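Local coordinates for protein N-acetylgalactosaminyltransferase 7 (Homo sapiens, PDB 6IWR) that belongs to the polypeptide GalNAc transferase family, pairing a GT-A-type glycosyltransferase domain that holds manganese with a ricin-type beta-trefoil lectin domain, at residues I270-G275 with I281-G286. Sequence-based numbering, arbitrary orientation.
Sequences IDVING and IPQGGG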
loop_
_atom_site.group_PDB
_atom_site.type_symbol
_atom_site.label_atom_id
_atom_site.label_comp_id
_atom_site.label_asym_id
_atom_site.label_seq_id
_atom_site.Cartn_x
_atom_site.Cartn_y
_atom_site.Cartn_z
ATOM N N ILE A 270 3.052 22.555 14.511
ATOM C CA ILE A 270 2.166 22.190 13.418
ATOM C C ILE A 270 1.294 21.034 13.888
ATOM O O ILE A 270 1.799 19.933 14.107
ATOM C CB ILE A 270 2.955 21.803 12.166
ATOM C CG1 ILE A 270 3.891 22.943 11.754
ATOM C CG2 ILE A 270 1.996 21.472 11.029
ATOM C CD1 ILE A 270 4.579 22.686 10.418
ATOM N N ASP A 271 -0.014 21.280 14.011
ATOM C CA ASP A 271 -1.014 20.318 14.463
ATOM C C ASP A 271 -1.694 19.658 13.265
ATOM O O ASP A 271 -1.704 20.210 12.165
ATOM C CB ASP A 271 -2.085 20.994 15.341
ATOM C CG ASP A 271 -1.558 21.431 16.710
ATOM O OD1 ASP A 271 -0.622 20.776 17.232
ATOM O OD2 ASP A 271 -2.078 22.437 17.258
ATOM N N VAL A 272 -2.316 18.497 13.507
ATOM C CA VAL A 272 -2.887 17.666 12.445
ATOM C C VAL A 272 -4.385 17.916 12.326
ATOM O O VAL A 272 -5.158 17.620 13.253
ATOM C CB VAL A 272 -2.638 16.169 12.694
ATOM C CG1 VAL A 272 -3.310 15.356 11.597
ATOM C CG2 VAL A 272 -1.171 15.865 12.802
ATOM N N ILE A 273 -4.798 18.391 11.159
ATOM C CA ILE A 273 -6.206 18.487 10.797
ATOM C C ILE A 273 -6.550 17.222 10.029
ATOM O O ILE A 273 -5.951 16.932 8.989
ATOM C CB ILE A 273 -6.490 19.731 9.932
ATOM C CG1 ILE A 273 -6.016 21.022 10.579
ATOM C CG2 ILE A 273 -7.960 19.832 9.625
ATOM C CD1 ILE A 273 -6.383 22.231 9.723
ATOM N N ASN A 274 -7.542 16.489 10.508
ATOM C CA ASN A 274 -7.893 15.231 9.867
ATOM C C ASN A 274 -8.561 15.472 8.521
ATOM O O ASN A 274 -9.637 16.077 8.455
ATOM C CB ASN A 274 -8.806 14.434 10.777
ATOM C CG ASN A 274 -9.039 13.066 10.261
ATOM O OD1 ASN A 274 -9.524 12.889 9.149
ATOM N ND2 ASN A 274 -8.679 12.075 11.048
ATOM N N GLY A 275 -7.938 14.977 7.446
ATOM C CA GLY A 275 -8.416 15.229 6.088
ATOM C C GLY A 275 -9.773 14.625 5.772
ATOM O O GLY A 275 -10.366 14.922 4.725
ATOM N N ILE A 281 -5.909 17.447 15.965
ATOM C CA ILE A 281 -5.136 16.628 16.895
ATOM C C ILE A 281 -3.687 17.111 16.865
ATOM O O ILE A 281 -3.175 17.458 15.784
ATOM C CB ILE A 281 -5.200 15.145 16.495
ATOM C CG1 ILE A 281 -6.621 14.721 16.090
ATOM C CG2 ILE A 281 -4.594 14.282 17.535
ATOM C CD1 ILE A 281 -6.812 14.670 14.512
ATOM N N PRO A 282 -2.988 17.161 17.997
ATOM C CA PRO A 282 -1.539 17.438 17.964
ATOM C C PRO A 282 -0.745 16.229 17.486
ATOM O O PRO A 282 -1.211 15.087 17.550
ATOM C CB PRO A 282 -1.196 17.782 19.415
ATOM C CG PRO A 282 -2.353 17.322 20.219
ATOM C CD PRO A 282 -3.557 17.192 19.349
ATOM N N GLN A 283 0.469 16.484 16.994
ATOM C CA GLN A 283 1.332 15.383 16.559
ATOM C C GLN A 283 1.837 14.538 17.736
ATOM O O GLN A 283 2.030 15.021 18.855
ATOM C CB GLN A 283 2.528 15.904 15.773
ATOM C CG GLN A 283 2.197 16.430 14.411
ATOM C CD GLN A 283 3.453 16.640 13.573
ATOM O OE1 GLN A 283 3.857 17.777 13.251
ATOM N NE2 GLN A 283 4.086 15.532 13.225
ATOM N N GLY A 284 2.032 13.248 17.472
ATOM C CA GLY A 284 2.755 12.413 18.409
ATOM C C GLY A 284 4.226 12.780 18.392
ATOM O O GLY A 284 4.906 12.677 17.370
ATOM N N GLY A 285 4.726 13.249 19.518
ATOM C CA GLY A 285 6.045 13.837 19.562
ATOM C C GLY A 285 6.625 13.686 20.947
ATOM O O GLY A 285 5.906 13.657 21.944
ATOM N N GLY A 286 7.948 13.626 20.986
ATOM C CA GLY A 286 8.619 13.026 22.128
ATOM C C GLY A 286 8.162 13.552 23.475
ATOM O O GLY A 286 7.835 12.777 24.375
#
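Val-272 and Ile-281 form an antiparallel hydrogen-bonded pair where strand 264-274 pairs with the short strand 280-281 that follows it, a beta hairpin within the GT-A-type domain. Two backbone bonds close the pair: Val-272 N meets Ile-281 O at 2.6 Å, and Ile-281 N meets Val-272 O at 2.8 Å with its N-H aimed almost straight (173°). Both side chains stand on the same face of the sheet, yet they hardly touch each other; CD1 of Ile-281 instead folds back over the backbone, 3.6 Å from Val-272 O. CG1 of Ile-281 lies beside its own backbone N, and a second torsion near 100°, away from the usual staggered values, swings CD1 to CB of Asn-274. On the opposite face, OD1 of Asp-271 sits 3.5 Å from Pro-282 CA and close to its CB, and the carboxylate also forms a salt bridge through OD2 with Arg-377 of strand 376-382, the parallel neighbour of 264-274. Beyond Ile-281 the side chain of Gln-283 crosses that of Val-272 at about a right angle, with its CG 3.8 Å from Val-272 CG2 and 3.5 Å from Ile-270 O. From there the contact loosens: Gly-284 to Gly-286 run away from the strand, with Gly-284 and Gly-286 exposed to solvent. Leu-572 of the second subunit packs on Ile-281 and Pro-282. Chemically, the junction rests on two main-chain bonds and a thin apolar margin, while the buried charge of Asp-271 is answered from outside the hairpin by Arg-377, which adds a side-chain link to the backbone bonds that join strand 264-274 to strand 376-382 and probably favours an ionised carboxylate.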